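Local coordinates for xylosidase (Xanthomonas axonopodis pv. citri, PDB 6XN2), which probably hydrolyses beta-xylosidic bonds in xylo-oligosaccharides as a family 43 glycoside hydrolase, and binds beta-D-xylopyranose in its pocket, at residues Y47-P51 with L334-K338; P64-L68 with D82-Y86. One frame throughout, in Å; residues are numbered along the deposited sequence.

Contact 1 of 2, residues Y47-P51 with L334-K338. With XYP (beta-D-xylopyranose), chain E.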
loop_
_atom_site.group_PDB
_atom_site.type_symbol
_atom_site.label_atom_id
_atom_site.label_comp_id
_atom_site.label_asym_id
_atom_site.label_seq_id
_atom_site.Cartn_x
_atom_site.Cartn_y
_atom_site.Cartn_z
ATOM N N TYR A 47 -17.347 -0.839 -1.999
ATOM C CA TYR A 47 -16.311 -1.256 -1.072
ATOM C C TYR A 47 -14.944 -0.874 -1.629
ATOM O O TYR A 47 -14.672 -1.061 -2.815
ATOM C CB TYR A 47 -16.391 -2.762 -0.807
ATOM C CG TYR A 47 -17.560 -3.167 0.065
ATOM C CD1 TYR A 47 -17.614 -2.790 1.403
ATOM C CD2 TYR A 47 -18.605 -3.931 -0.443
ATOM C CE1 TYR A 47 -18.678 -3.154 2.212
ATOM C CE2 TYR A 47 -19.675 -4.307 0.360
ATOM C CZ TYR A 47 -19.699 -3.916 1.689
ATOM O OH TYR A 47 -20.748 -4.275 2.502
ATOM N N THR A 48 -14.098 -0.316 -0.773
ATOM C CA THR A 48 -12.787 0.172 -1.189
ATOM C C THR A 48 -11.715 -0.268 -0.196
ATOM O O THR A 48 -11.987 -0.418 0.994
ATOM C CB THR A 48 -12.759 1.711 -1.299
ATOM O OG1 THR A 48 -13.143 2.286 -0.041
ATOM C CG2 THR A 48 -13.710 2.203 -2.391
ATOM N N ALA A 49 -10.494 -0.475 -0.680
ATOM C CA ALA A 49 -9.398 -0.909 0.185
ATOM C C ALA A 49 -8.070 -0.349 -0.301
ATOM O O ALA A 49 -8.011 0.264 -1.359
ATOM C CB ALA A 49 -9.337 -2.425 0.248
ATOM N N ASP A 50 -7.015 -0.561 0.484
ATOM C CA ASP A 50 -5.647 -0.238 0.077
ATOM C C ASP A 50 -5.486 1.174 -0.491
ATOM O O ASP A 50 -5.065 1.336 -1.639
ATOM C CB ASP A 50 -5.177 -1.240 -0.969
ATOM C CG ASP A 50 -5.576 -2.674 -0.634
ATOM O OD1 ASP A 50 -5.410 -3.103 0.526
ATOM O OD2 ASP A 50 -6.053 -3.371 -1.546
ATOM N N PRO A 51 -5.812 2.200 0.305
ATOM C CA PRO A 51 -5.831 3.547 -0.282
ATOM C C PRO A 51 -4.437 4.114 -0.551
ATOM O O PRO A 51 -3.609 4.156 0.356
ATOM C CB PRO A 51 -6.558 4.370 0.782
ATOM C CG PRO A 51 -6.215 3.683 2.067
ATOM C CD PRO A 51 -6.114 2.214 1.748
ATOM N N LEU A 334 -14.460 -7.432 2.282
ATOM C CA LEU A 334 -15.276 -6.276 1.907
ATOM C C LEU A 334 -14.925 -5.086 2.790
ATOM O O LEU A 334 -15.395 -4.971 3.924
ATOM C CB LEU A 334 -16.765 -6.609 2.018
ATOM C CG LEU A 334 -17.212 -7.821 1.196
ATOM C CD1 LEU A 334 -18.679 -8.139 1.471
ATOM C CD2 LEU A 334 -16.965 -7.593 -0.298
ATOM N N ARG A 335 -14.093 -4.212 2.314
ATOM C CA ARG A 335 -13.612 -3.173 3.148
ATOM C C ARG A 335 -14.101 -1.785 2.790
ATOM O O ARG A 335 -14.689 -1.604 1.783
ATOM C CB ARG A 335 -12.087 -3.246 3.034
ATOM C CG ARG A 335 -11.533 -4.618 3.370
ATOM C CD ARG A 335 -10.120 -4.902 2.900
ATOM N NE ARG A 335 -10.054 -5.221 1.510
ATOM C CZ ARG A 335 -8.997 -5.718 0.898
ATOM N NH1 ARG A 335 -7.889 -5.953 1.545
ATOM N NH2 ARG A 335 -9.047 -5.966 -0.373
ATOM N N SER A 336 -13.635 -0.777 3.502
ATOM C CA SER A 336 -13.888 0.622 3.175
ATOM C C SER A 336 -12.687 1.442 3.624
ATOM O O SER A 336 -12.159 1.227 4.716
ATOM C CB SER A 336 -15.164 1.137 3.852
ATOM O OG SER A 336 -14.894 1.481 5.202
ATOM N N ILE A 337 -12.258 2.390 2.799
ATOM C CA ILE A 337 -11.104 3.192 3.172
ATOM C C ILE A 337 -11.486 4.347 4.095
ATOM O O ILE A 337 -12.633 4.798 4.123
ATOM C CB ILE A 337 -10.357 3.739 1.941
ATOM C CG1 ILE A 337 -11.196 4.789 1.205
ATOM C CG2 ILE A 337 -9.909 2.571 1.044
ATOM C CD1 ILE A 337 -10.383 5.673 0.269
ATOM N N LYS A 338 -10.505 4.794 4.867
ATOM C CA LYS A 338 -10.692 5.812 5.884
ATOM C C LYS A 338 -9.482 6.733 5.905
ATOM O O LYS A 338 -8.432 6.399 5.352
ATOM C CB LYS A 338 -10.877 5.161 7.256
ATOM C CG LYS A 338 -12.090 4.258 7.373
ATOM C CD LYS A 338 -12.167 3.646 8.771
ATOM C CE LYS A 338 -13.588 3.237 9.119
ATOM N NZ LYS A 338 -13.672 2.752 10.530
HETATM O O1 XYP E . -3.325 -9.315 0.923
HETATM C C1 XYP E . -4.028 -8.134 0.613
HETATM C C2 XYP E . -3.221 -7.354 -0.404
HETATM C C3 XYP E . -4.032 -6.310 -1.104
HETATM C C4 XYP E . -5.339 -6.897 -1.592
HETATM C C5 XYP E . -6.062 -7.523 -0.435
HETATM O O2 XYP E . -2.108 -6.687 0.175
HETATM O O3 XYP E . -3.202 -5.958 -2.171
HETATM O O4 XYP E . -6.153 -5.889 -2.102
HETATM O O5 XYP E . -5.286 -8.538 0.136
#
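The axis of the weakly bonded strand 47-49 passes 4.5 Å from that of strand 336-338, their N-to-C directions 54° apart, and a bent backbone bond runs from Thr48 N to Arg335 O at 2.9 Å. A second bond uses a side chain: Thr48 OG1, set between its own backbone N and carbonyl carbon (chi1 57°), accepts a hydrogen bond from Ile337 N at 3.0 Å. Leu334 CB sits over the centre of one face of the Tyr47 ring, 3.8 Å from the centroid, in a CH-pi contact, while Arg335 O lies at that ring's edge. At the far end Pro51 CB packs on Ile337 CG2. In the five-bladed beta-propeller of family 43, this contact joins the first antiparallel sheet to the last one, formed by strands 310-314, 317-324 and 336-342, beside the xylose pocket. Arg335 bends at chi3 (-78°), and Ala49 CB covers one face of its guanidinium, with XYP C5 at the edge. XYP O4 donates to Asp50 OD2 at 2.6 Å and receives a weak bond from Arg335 NH2 at 3.4 Å. Between Asp50 OD1 and Arg335 NH1 the salt bridge is long, 3.9 Å, with the oxygen well out of the guanidinium plane. Asp67 is the closer charge partner of Arg335, through NE, and Arg335 NH1 is hydrogen-bonded to Thr306 OG1; Ser65 OG also bonds Asp50 OD2.

Contact 2 of 2, residues P64-L68 with D82-Y86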
loop_
_atom_site.group_PDB
_atom_site.type_symbol
_atom_site.label_atom_id
_atom_site.label_comp_id
_atom_site.label_asym_id
_atom_site.label_seq_id
_atom_site.Cartn_x
_atom_site.Cartn_y
_atom_site.Cartn_z
ATOM N N PRO A 64 -7.594 3.477 -4.670
ATOM C CA PRO A 64 -7.821 2.288 -3.846
ATOM C C PRO A 64 -8.152 1.055 -4.691
ATOM O O PRO A 64 -8.359 1.187 -5.903
ATOM C CB PRO A 64 -9.015 2.703 -2.989
ATOM C CG PRO A 64 -9.826 3.574 -3.936
ATOM C CD PRO A 64 -8.849 4.213 -4.920
ATOM N N SER A 65 -8.168 -0.121 -4.065
ATOM C CA SER A 65 -8.757 -1.309 -4.679
ATOM C C SER A 65 -10.272 -1.218 -4.589
ATOM O O SER A 65 -10.802 -0.420 -3.818
ATOM C CB SER A 65 -8.280 -2.585 -3.992
ATOM O OG SER A 65 -6.875 -2.691 -4.069
ATOM N N HIS A 66 -10.959 -2.046 -5.366
ATOM C CA HIS A 66 -12.440 -2.059 -5.377
ATOM C C HIS A 66 -12.935 -3.459 -5.054
ATOM O O HIS A 66 -12.959 -4.253 -5.927
ATOM C CB HIS A 66 -12.991 -1.607 -6.725
ATOM C CG HIS A 66 -14.478 -1.616 -6.756
ATOM N ND1 HIS A 66 -15.197 -1.492 -7.900
ATOM C CD2 HIS A 66 -15.385 -1.732 -5.775
ATOM C CE1 HIS A 66 -16.470 -1.540 -7.629
ATOM N NE2 HIS A 66 -16.608 -1.685 -6.351
ATOM N N ASP A 67 -13.255 -3.708 -3.799
ATOM C CA ASP A 67 -13.730 -4.993 -3.345
ATOM C C ASP A 67 -15.096 -5.238 -3.884
ATOM O O ASP A 67 -15.918 -4.391 -3.832
ATOM C CB ASP A 67 -13.812 -5.018 -1.825
ATOM C CG ASP A 67 -12.483 -5.061 -1.167
ATOM O OD1 ASP A 67 -11.530 -5.465 -1.799
ATOM O OD2 ASP A 67 -12.402 -4.727 -0.007
ATOM N N LEU A 68 -15.338 -6.434 -4.366
ATOM C CA LEU A 68 -16.617 -6.776 -4.942
ATOM C C LEU A 68 -17.419 -7.746 -4.102
ATOM O O LEU A 68 -16.914 -8.719 -3.665
ATOM C CB LEU A 68 -16.419 -7.363 -6.314
ATOM C CG LEU A 68 -15.830 -6.458 -7.352
ATOM C CD1 LEU A 68 -15.543 -7.205 -8.617
ATOM C CD2 LEU A 68 -16.743 -5.294 -7.595
ATOM N N ASP A 82 -11.292 -11.024 -5.232
ATOM C CA ASP A 82 -11.448 -11.148 -6.669
ATOM C C ASP A 82 -11.742 -9.846 -7.366
ATOM O O ASP A 82 -12.568 -9.783 -8.231
ATOM C CB ASP A 82 -12.609 -12.080 -6.936
ATOM C CG ASP A 82 -12.543 -12.716 -8.276
ATOM O OD1 ASP A 82 -11.453 -12.825 -8.845
ATOM O OD2 ASP A 82 -13.600 -13.129 -8.765
ATOM N N MET A 83 -11.032 -8.806 -7.002
ATOM C CA MET A 83 -11.240 -7.508 -7.600
ATOM C C MET A 83 -10.910 -7.492 -9.090
ATOM O O MET A 83 -10.046 -8.194 -9.527
ATOM C CB MET A 83 -10.489 -6.496 -6.792
ATOM C CG MET A 83 -10.825 -6.624 -5.334
ATOM S SD MET A 83 -9.688 -7.566 -4.371
ATOM C CE MET A 83 -8.589 -6.257 -3.980
ATOM N N ALA A 84 -11.618 -6.665 -9.855
ATOM C CA ALA A 84 -11.431 -6.662 -11.305
ATOM C C ALA A 84 -11.202 -5.274 -11.884
ATOM O O ALA A 84 -10.918 -5.140 -13.071
ATOM C CB ALA A 84 -12.634 -7.306 -11.986
ATOM N N ASP A 85 -11.359 -4.254 -11.061
ATOM C CA ASP A 85 -11.319 -2.883 -11.616
ATOM C C ASP A 85 -10.865 -1.864 -10.576
ATOM O O ASP A 85 -10.797 -2.193 -9.420
ATOM C CB ASP A 85 -12.715 -2.509 -12.105
ATOM C CG ASP A 85 -13.688 -2.251 -10.973
ATOM O OD1 ASP A 85 -13.748 -1.142 -10.544
ATOM O OD2 ASP A 85 -14.342 -3.177 -10.543
ATOM N N TYR A 86 -10.593 -0.650 -11.035
ATOM C CA TYR A 86 -10.181 0.401 -10.177
ATOM C C TYR A 86 -10.969 1.664 -10.404
ATOM O O TYR A 86 -11.289 2.004 -11.490
ATOM C CB TYR A 86 -8.709 0.743 -10.404
ATOM C CG TYR A 86 -7.752 -0.357 -10.088
ATOM C CD1 TYR A 86 -7.698 -0.902 -8.848
ATOM C CD2 TYR A 86 -6.907 -0.835 -11.027
ATOM C CE1 TYR A 86 -6.841 -1.907 -8.558
ATOM C CE2 TYR A 86 -6.039 -1.844 -10.746
ATOM C CZ TYR A 86 -6.014 -2.379 -9.505
ATOM O OH TYR A 86 -5.170 -3.396 -9.220
HETATM O O HOH W 1 -9.498 -3.453 -7.287
HETATM O O HOH W 2 -13.070 -4.515 -8.598
#
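The His66 ring has Leu68 CD2 over one face, offset toward the rim, and Asp85 OD1 at its edge, while the Tyr86 ring turns an edge to Ser65 CA. The His66-Asp85 pair is a His-carboxylate hydrogen bond joining strands 59-67 and 85-91, antiparallel neighbours in the first sheet of the propeller. His66 ND1 donates to the syn lone pair of Asp85 OD1 at 3.0 Å, nearly straight at 172° and in the ring plane; a weak second bond reaches Asp85 OD2. The carboxylate stands almost at right angles to the imidazole, 82° between planes. A chi1 of 180° swings the imidazole of His66 away from its own backbone N and out to Asp85, whose carboxylate may raise the ring's pKa. Water 1 bridges the backbones, accepting from His66 N and donating to Asp85 O, each at 2.8 Å. Water 2 accepts from Ala84 N and also lies within bonding distance of His66 O and Asp85 OD2. Met83, bent at chi2 and chi3, runs beside Asp67, whose carboxylate pairs with Arg335, and both Met83 and Ser65 touch the bound xylose. The Met83 methyl CE lies 3.7 Å from Ser65 CB, and Met83 CG comes to 3.2 Å from His66 O.

In the fold
Both contacts are largely buried and border one xylose pocket, their centres about 9 Å apart. They share the first sheet: strand 47-56 of contact 1 is the neighbour of strand 59-67 of contact 2, and Ala49 O probably accepts a hydrogen bond from Ser65 N. Contact 1 joins segments 283 residues apart and connects two sheets, whereas contact 2 links successive strands of a single sheet and reaches the surface at Leu68 and Asp82. Contact 1 combines a backbone bond, a bond to the Thr48 hydroxyl and charges at the sugar; contact 2 relies on a His-Asp bond and bridging waters. Tyr47 O of contact 1 packs against His66 CD2 of contact 2.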